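Local coordinates for protein glutamate--tRNA ligase (Methanothermobacter thermautotrophicus, PDB 3AII) that probably activates glutamate with ATP and attaches it to tRNA(Glu) and, being non-discriminating, also to tRNA(Gln), at residues A537-D540 and G545-F548; V252-V257 and M274-A279; A116-H121 and K370-I375. All coordinates share one frame; numbering follows the deposited sequence. Where two conformers were deposited one is given.

Contact 1: A537-D540 and G545-F548; sequences ARLD and GMVF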
loop_
_atom_site.group_PDB
_atom_site.type_symbol
_atom_site.label_atom_id
_atom_site.label_comp_id
_atom_site.label_asym_id
_atom_site.label_seq_id
_atom_site.Cartn_x
_atom_site.Cartn_y
_atom_site.Cartn_z
ATOM N N ALA A 537 17.052 3.656 -7.843
ATOM C CA ALA A 537 17.067 3.565 -6.381
ATOM C C ALA A 537 16.944 4.939 -5.747
ATOM O O ALA A 537 17.396 5.931 -6.309
ATOM C CB ALA A 537 18.365 2.886 -5.902
ATOM N N ARG A 538 16.356 4.982 -4.557
ATOM C CA ARG A 538 16.218 6.240 -3.836
ATOM C C ARG A 538 17.300 6.336 -2.765
ATOM O O ARG A 538 17.547 5.366 -2.040
ATOM C CB ARG A 538 14.828 6.308 -3.189
ATOM C CG ARG A 538 14.656 7.505 -2.271
ATOM C CD ARG A 538 13.248 7.533 -1.607
ATOM N NE ARG A 538 13.331 8.377 -0.415
ATOM C CZ ARG A 538 13.819 7.962 0.749
ATOM N NH1 ARG A 538 13.913 8.805 1.764
ATOM N NH2 ARG A 538 14.218 6.704 0.901
ATOM N N LEU A 539 17.933 7.502 -2.658
ATOM C CA LEU A 539 18.908 7.740 -1.592
ATOM C C LEU A 539 18.184 7.938 -0.252
ATOM O O LEU A 539 17.384 8.870 -0.085
ATOM C CB LEU A 539 19.784 8.956 -1.893
ATOM C CG LEU A 539 20.848 9.212 -0.814
ATOM C CD1 LEU A 539 21.846 8.054 -0.740
ATOM C CD2 LEU A 539 21.596 10.528 -1.074
ATOM N N ASP A 540 18.481 7.054 0.692
ATOM C CA ASP A 540 17.755 6.999 1.967
ATOM C C ASP A 540 18.545 7.671 3.084
ATOM O O ASP A 540 17.974 8.287 3.989
ATOM C CB ASP A 540 17.454 5.543 2.325
ATOM C CG ASP A 540 16.562 5.417 3.549
ATOM O OD1 ASP A 540 17.080 4.996 4.603
ATOM O OD2 ASP A 540 15.359 5.753 3.463
ATOM N N GLY A 545 29.166 6.994 3.532
ATOM C CA GLY A 545 28.510 5.723 3.317
ATOM C C GLY A 545 27.062 5.923 2.927
ATOM O O GLY A 545 26.154 5.750 3.740
ATOM N N MET A 546 26.848 6.293 1.670
ATOM C CA MET A 546 25.498 6.434 1.136
ATOM C C MET A 546 24.722 5.118 1.187
ATOM O O MET A 546 25.244 4.050 0.869
ATOM C CB MET A 546 25.577 6.924 -0.310
ATOM C CG MET A 546 25.865 8.393 -0.438
ATOM S SD MET A 546 26.214 8.772 -2.169
ATOM C CE MET A 546 27.992 8.792 -2.165
ATOM N N VAL A 547 23.459 5.200 1.579
ATOM C CA VAL A 547 22.586 4.036 1.532
ATOM C C VAL A 547 21.386 4.313 0.631
ATOM O O VAL A 547 20.635 5.250 0.873
ATOM C CB VAL A 547 22.094 3.665 2.931
ATOM C CG1 VAL A 547 21.203 2.443 2.861
ATOM C CG2 VAL A 547 23.295 3.421 3.849
ATOM N N PHE A 548 21.226 3.495 -0.408
ATOM C CA PHE A 548 20.091 3.594 -1.321
ATOM C C PHE A 548 19.141 2.447 -1.064
ATOM O O PHE A 548 19.565 1.370 -0.629
ATOM C CB PHE A 548 20.556 3.447 -2.777
ATOM C CG PHE A 548 21.473 4.544 -3.246
ATOM C CD1 PHE A 548 22.841 4.443 -3.063
ATOM C CD2 PHE A 548 20.964 5.661 -3.894
ATOM C CE1 PHE A 548 23.699 5.444 -3.508
ATOM C CE2 PHE A 548 21.808 6.670 -4.338
ATOM C CZ PHE A 548 23.181 6.562 -4.145
#

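Contact 2: V252-V257 and M274-A279; sequences VSMRIV and MNFSVA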
loop_
_atom_site.group_PDB
_atom_site.type_symbol
_atom_site.label_atom_id
_atom_site.label_comp_id
_atom_site.label_asym_id
_atom_site.label_seq_id
_atom_site.Cartn_x
_atom_site.Cartn_y
_atom_site.Cartn_z
ATOM N N VAL A 252 -25.697 -10.715 13.009
ATOM C CA VAL A 252 -25.397 -9.982 14.238
ATOM C C VAL A 252 -24.966 -8.535 13.990
ATOM O O VAL A 252 -24.018 -8.273 13.241
ATOM C CB VAL A 252 -24.286 -10.695 15.031
ATOM C CG1 VAL A 252 -23.864 -9.873 16.231
ATOM C CG2 VAL A 252 -24.759 -12.065 15.472
ATOM N N SER A 253 -25.664 -7.600 14.631
ATOM C CA SER A 253 -25.353 -6.178 14.502
ATOM C C SER A 253 -24.578 -5.606 15.679
ATOM O O SER A 253 -23.882 -4.601 15.523
ATOM C CB SER A 253 -26.627 -5.355 14.290
ATOM O OG SER A 253 -27.517 -5.475 15.396
ATOM N N MET A 254 -24.720 -6.205 16.860
ATOM C CA MET A 254 -24.025 -5.718 18.067
ATOM C C MET A 254 -23.525 -6.882 18.898
ATOM O O MET A 254 -24.253 -7.864 19.076
ATOM C CB MET A 254 -24.969 -4.918 18.978
ATOM C CG MET A 254 -25.392 -3.563 18.514
ATOM S SD MET A 254 -23.989 -2.407 18.684
ATOM C CE MET A 254 -24.734 -0.843 18.241
ATOM N N ARG A 255 -22.311 -6.750 19.434
ATOM C CA ARG A 255 -21.742 -7.771 20.308
ATOM C C ARG A 255 -21.118 -7.135 21.538
ATOM O O ARG A 255 -20.903 -5.928 21.579
ATOM C CB ARG A 255 -20.687 -8.588 19.569
ATOM C CG ARG A 255 -19.540 -7.750 19.046
ATOM C CD ARG A 255 -18.464 -8.572 18.380
ATOM N NE ARG A 255 -17.319 -7.740 18.034
ATOM C CZ ARG A 255 -16.256 -8.180 17.371
ATOM N NH1 ARG A 255 -15.254 -7.355 17.099
ATOM N NH2 ARG A 255 -16.198 -9.447 16.978
ATOM N N ILE A 256 -20.827 -7.963 22.537
ATOM C CA ILE A 256 -20.192 -7.485 23.754
ATOM C C ILE A 256 -18.721 -7.884 23.706
ATOM O O ILE A 256 -18.414 -9.046 23.463
ATOM C CB ILE A 256 -20.850 -8.112 24.999
ATOM C CG1 ILE A 256 -22.348 -7.771 25.053
ATOM C CG2 ILE A 256 -20.135 -7.633 26.262
ATOM C CD1 ILE A 256 -23.157 -8.610 26.051
ATOM N N VAL A 257 -17.825 -6.920 23.914
ATOM C CA VAL A 257 -16.384 -7.176 23.899
ATOM C C VAL A 257 -15.776 -6.508 25.113
ATOM O O VAL A 257 -15.934 -5.299 25.304
ATOM C CB VAL A 257 -15.713 -6.585 22.644
ATOM C CG1 VAL A 257 -14.202 -6.907 22.618
ATOM C CG2 VAL A 257 -16.408 -7.079 21.380
ATOM N N MET A 274 -19.504 -4.663 11.583
ATOM C CA MET A 274 -19.242 -3.851 10.403
ATOM C C MET A 274 -20.494 -3.546 9.562
ATOM O O MET A 274 -20.730 -2.394 9.179
ATOM C CB MET A 274 -18.146 -4.508 9.553
ATOM C CG MET A 274 -17.303 -3.519 8.775
ATOM S SD MET A 274 -17.315 -3.913 7.027
ATOM C CE MET A 274 -19.057 -4.239 6.851
ATOM N N ASN A 275 -21.298 -4.558 9.263
ATOM C CA ASN A 275 -22.439 -4.314 8.394
ATOM C C ASN A 275 -23.478 -3.356 8.970
ATOM O O ASN A 275 -24.180 -2.684 8.219
ATOM C CB ASN A 275 -23.075 -5.630 7.936
ATOM C CG ASN A 275 -22.244 -6.311 6.870
ATOM O OD1 ASN A 275 -21.813 -7.460 7.018
ATOM N ND2 ASN A 275 -21.987 -5.590 5.795
ATOM N N PHE A 276 -23.575 -3.294 10.298
ATOM C CA PHE A 276 -24.468 -2.350 10.945
ATOM C C PHE A 276 -23.880 -0.939 10.921
ATOM O O PHE A 276 -24.544 0.015 10.503
ATOM C CB PHE A 276 -24.780 -2.760 12.400
ATOM C CG PHE A 276 -25.739 -1.805 13.106
ATOM C CD1 PHE A 276 -27.088 -1.777 12.785
ATOM C CD2 PHE A 276 -25.266 -0.920 14.068
ATOM C CE1 PHE A 276 -27.954 -0.882 13.426
ATOM C CE2 PHE A 276 -26.101 -0.016 14.695
ATOM C CZ PHE A 276 -27.468 -0.013 14.398
ATOM N N SER A 277 -22.656 -0.785 11.412
ATOM C CA SER A 277 -22.072 0.552 11.486
ATOM C C SER A 277 -21.877 1.163 10.101
ATOM O O SER A 277 -22.075 2.363 9.934
ATOM C CB SER A 277 -20.750 0.541 12.252
ATOM O OG SER A 277 -19.804 -0.297 11.594
ATOM N N VAL A 278 -21.542 0.334 9.113
ATOM C CA VAL A 278 -21.345 0.832 7.742
ATOM C C VAL A 278 -22.667 1.382 7.181
ATOM O O VAL A 278 -22.722 2.490 6.635
ATOM C CB VAL A 278 -20.751 -0.258 6.818
ATOM C CG1 VAL A 278 -20.882 0.129 5.349
ATOM C CG2 VAL A 278 -19.301 -0.508 7.170
ATOM N N ALA A 279 -23.739 0.611 7.320
ATOM C CA ALA A 279 -25.043 1.045 6.821
ATOM C C ALA A 279 -25.516 2.310 7.512
ATOM O O ALA A 279 -25.976 3.247 6.863
ATOM C CB ALA A 279 -26.081 -0.063 6.999
#

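Contact 3: A116-H121 and K370-I375; sequences AAILNH and KLMVEI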
loop_
_atom_site.group_PDB
_atom_site.type_symbol
_atom_site.label_atom_id
_atom_site.label_comp_id
_atom_site.label_asym_id
_atom_site.label_seq_id
_atom_site.Cartn_x
_atom_site.Cartn_y
_atom_site.Cartn_z
ATOM N N ALA A 116 -8.909 1.437 -3.667
ATOM C CA ALA A 116 -10.176 2.020 -3.205
ATOM C C ALA A 116 -10.060 3.529 -3.038
ATOM O O ALA A 116 -10.969 4.285 -3.385
ATOM C CB ALA A 116 -10.618 1.381 -1.890
ATOM N N ALA A 117 -8.935 3.968 -2.494
ATOM C CA ALA A 117 -8.739 5.395 -2.242
ATOM C C ALA A 117 -8.695 6.176 -3.547
ATOM O O ALA A 117 -9.367 7.196 -3.708
ATOM C CB ALA A 117 -7.463 5.614 -1.454
ATOM N N ILE A 118 -7.904 5.674 -4.488
ATOM C CA ILE A 118 -7.761 6.333 -5.783
ATOM C C ILE A 118 -9.080 6.360 -6.560
ATOM O O ILE A 118 -9.483 7.399 -7.070
ATOM C CB ILE A 118 -6.654 5.664 -6.613
ATOM C CG1 ILE A 118 -5.285 5.967 -5.994
ATOM C CG2 ILE A 118 -6.698 6.155 -8.064
ATOM C CD1 ILE A 118 -4.234 4.967 -6.337
ATOM N N LEU A 119 -9.762 5.221 -6.637
ATOM C CA LEU A 119 -10.991 5.164 -7.416
ATOM C C LEU A 119 -12.050 6.100 -6.840
ATOM O O LEU A 119 -12.699 6.848 -7.566
ATOM C CB LEU A 119 -11.516 3.725 -7.507
ATOM C CG LEU A 119 -10.617 2.802 -8.324
ATOM C CD1 LEU A 119 -11.086 1.357 -8.232
ATOM C CD2 LEU A 119 -10.570 3.278 -9.769
ATOM N N ASN A 120 -12.212 6.078 -5.525
ATOM C CA ASN A 120 -13.202 6.940 -4.910
ATOM C C ASN A 120 -12.854 8.404 -5.064
ATOM O O ASN A 120 -13.727 9.247 -5.303
ATOM C CB ASN A 120 -13.397 6.563 -3.444
ATOM C CG ASN A 120 -14.287 5.363 -3.290
ATOM O OD1 ASN A 120 -15.507 5.469 -3.408
ATOM N ND2 ASN A 120 -13.690 4.207 -3.045
ATOM N N HIS A 121 -11.568 8.708 -4.951
ATOM C CA HIS A 121 -11.105 10.070 -5.174
ATOM C C HIS A 121 -11.331 10.501 -6.629
ATOM O O HIS A 121 -11.849 11.583 -6.884
ATOM C CB HIS A 121 -9.645 10.199 -4.775
ATOM C CG HIS A 121 -9.032 11.511 -5.146
ATOM N ND1 HIS A 121 -9.509 12.716 -4.679
ATOM C CD2 HIS A 121 -7.974 11.804 -5.940
ATOM C CE1 HIS A 121 -8.771 13.699 -5.169
ATOM N NE2 HIS A 121 -7.834 13.170 -5.939
ATOM N N LYS A 370 -1.880 5.851 -11.755
ATOM C CA LYS A 370 -2.075 5.482 -13.155
ATOM C C LYS A 370 -2.497 4.023 -13.301
ATOM O O LYS A 370 -3.385 3.706 -14.095
ATOM C CB LYS A 370 -0.821 5.771 -13.992
ATOM C CG LYS A 370 -0.966 5.334 -15.442
ATOM C CD LYS A 370 0.058 5.973 -16.362
ATOM C CE LYS A 370 -0.116 5.450 -17.789
ATOM N NZ LYS A 370 0.706 6.191 -18.787
ATOM N N LEU A 371 -1.875 3.149 -12.520
ATOM C CA LEU A 371 -2.204 1.727 -12.534
ATOM C C LEU A 371 -3.672 1.526 -12.185
ATOM O O LEU A 371 -4.423 0.891 -12.930
ATOM C CB LEU A 371 -1.345 0.972 -11.525
ATOM C CG LEU A 371 -1.709 -0.512 -11.392
ATOM C CD1 LEU A 371 -1.436 -1.245 -12.698
ATOM C CD2 LEU A 371 -0.959 -1.158 -10.245
ATOM N N MET A 372 -4.082 2.080 -11.051
ATOM C CA MET A 372 -5.454 1.886 -10.587
ATOM C C MET A 372 -6.495 2.474 -11.523
ATOM O O MET A 372 -7.582 1.913 -11.677
ATOM C CB MET A 372 -5.634 2.443 -9.173
ATOM C CG MET A 372 -4.707 1.789 -8.157
ATOM S SD MET A 372 -4.748 -0.008 -8.257
ATOM C CE MET A 372 -3.775 -0.452 -6.822
ATOM N N VAL A 373 -6.180 3.607 -12.129
ATOM C CA VAL A 373 -7.098 4.244 -13.065
ATOM C C VAL A 373 -7.279 3.393 -14.318
ATOM O O VAL A 373 -8.402 3.202 -14.785
ATOM C CB VAL A 373 -6.625 5.652 -13.462
ATOM C CG1 VAL A 373 -7.393 6.151 -14.679
ATOM C CG2 VAL A 373 -6.797 6.617 -12.285
ATOM N N GLU A 374 -6.179 2.880 -14.860
ATOM C CA GLU A 374 -6.257 2.106 -16.096
ATOM C C GLU A 374 -6.922 0.743 -15.890
ATOM O O GLU A 374 -7.539 0.207 -16.805
ATOM C CB GLU A 374 -4.887 1.990 -16.787
ATOM C CG GLU A 374 -3.952 0.922 -16.245
ATOM C CD GLU A 374 -2.572 0.964 -16.905
ATOM O OE1 GLU A 374 -2.300 1.904 -17.685
ATOM O OE2 GLU A 374 -1.753 0.058 -16.638
ATOM N N ILE A 375 -6.802 0.188 -14.688
ATOM C CA ILE A 375 -7.551 -1.020 -14.338
ATOM C C ILE A 375 -9.041 -0.713 -14.145
ATOM O O ILE A 375 -9.900 -1.521 -14.497
ATOM C CB ILE A 375 -6.990 -1.700 -13.075
ATOM C CG1 ILE A 375 -5.610 -2.292 -13.363
ATOM C CG2 ILE A 375 -7.941 -2.785 -12.583
ATOM C CD1 ILE A 375 -4.921 -2.860 -12.142
#

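Contact 1: A537-D540 and G545-F548
Leu539 and Phe548 face each other as an antiparallel non-hydrogen-bonded pair, CA to CA 4.3 Å, on two strand segments that run at 137° to each other. Next to this pair, Asp540 N donates to Val547 O at 2.8 Å. Phe548 CA also comes to 3.2 Å from Arg538 O in a CA-H...O contact.

The side chains of Leu539 and Phe548 lie on the same face of the sheet. With CG anti to its carbonyl carbon (chi1 -64°), Phe548 turns one ring face to Leu539. Leu539 CD1 sits over the middle of that face, 3.9 Å from the ring centroid, in a CH-pi contact. The same methyl touches Met546 CB at 3.9 Å. Ala537 CB packs on Phe548 CB at 3.9 Å.

Arg538 NH2 binds Asp540 OD2 in the guanidinium plane, 3.0 Å apart and almost straight. This salt bridge lies along one strand. Arg538 also pairs with Asp526, and Asp540 with Arg360.

Strands 535-541 and 546-552 form a beta hairpin of the anticodon-binding part, which in GlnRS-like synthetases is built of beta-barrels. Strand 528-531 flanks the first strand and strand 500-505 the second. Ile516 of strand 511-516 touches both Met546 and Phe548.

Contact 2: V252-V257 and M274-A279
Phe276 reaches from its helix to the strand and meets Ser253 with the base of its side chain and Met254 with its far end. The two backbones are closest at Ser253 and Phe276, whose CA atoms are 5.3 Å apart.

Ser253 touches with its carbon, not its hydroxyl. Its CB lies 3.7 Å from Phe276 CB and 3.8 Å from Phe276 CG. It comes at the ring obliquely. The backbone joins in, with Ser253 O 3.7 Å from Phe276 CB. Ser253 OG makes a weak hydrogen bond to Val235 O on the neighbouring strand.

Phe276 holds CG anti to its backbone N (chi1 -179°), which carries the ring out past Ser253 to Met254. Met254 bends back at chi2 (-73°), and this turn brings its terminal methyl to the ring. Met254 CE then meets Phe276 CE2 at 3.9 Å, again obliquely. The contact is apolar and runs through the methyl rather than the sulfur. Replacing Phe276 by an alanine would probably keep the CB contact with Ser253 but leave a gap where the ring lay and Met254 CE without its partner.

Val235 on strand 234-237 is paired with two successive residues, Ser253 and Met254: a classic beta bulge. The two consecutive residues that touch Phe276 are therefore the bulged pair.

Strand and helix both belong to the catalytic domain. Strand 252-256 is an inner strand of a four-stranded antiparallel sheet, between strands 234-237 and 270-272. Helix 274-284 starts directly after strand 270-272. Thr179 of helix 172-184 touches both Met254 and Phe276. Farther along helix 274-284, Val278 and Ala279 pack on helix 299-310.

Contact 3: A116-H121 and K370-I375
Ile118 points from its helix at Met372 and Val373 of the other. The segments cross at -65°, with axes 9.4 Å apart at their closest.

From CB, the Ile118 side chain divides in two. The short branch ends at CG2, which lies 4.0 Å from Met372 CB and 4.2 Å from Val373 CG2. The long branch leaves through CG1, which is anti to the carbonyl carbon (chi1 -70°). It ends at CD1, which rests 3.7 Å from Met372 CG and 4.0 Å from Met372 CB. Both methyls thus close on the root of Met372. The two side chains cross at about a right angle. The end of Met372 leads away, and its side chain also touches Ile111 and Arg115 of helix 111-126. The next residue, Leu119, puts CD2 over the other backbone, 3.8 Å from Met372 O.

This is apolar helix packing. Helix 111-126 begins within the predicted 'HIGH' region, the ATP-binding signature of the class I synthetase Rossmann fold. Helix 365-375 comes late in the catalytic part; its place is consistent with the helical stem-contact region that, in glutamyl-tRNA synthetases, leads from the catalytic domain to the anticodon-binding part.

From the N terminus, the chain first passes 116-121, the opening side of contact 3. It then runs through the zinc-binding region and reaches 252-257. Contact 2 closes a short loop there at 274-279, joining a sheet strand to the helix that follows the next strand. This loop is nested inside the long one that contact 3 closes at 370-375. Contact 3 ties the helix that starts in the predicted 'HIGH' region to a helix late in the catalytic part. Contact 1 comes after both, as a local hairpin in the anticodon-binding part near the C terminus. No loops cross. Contacts 1 and 2 lie on opposite sides of the chain's centre, their own centres about 47 Å apart.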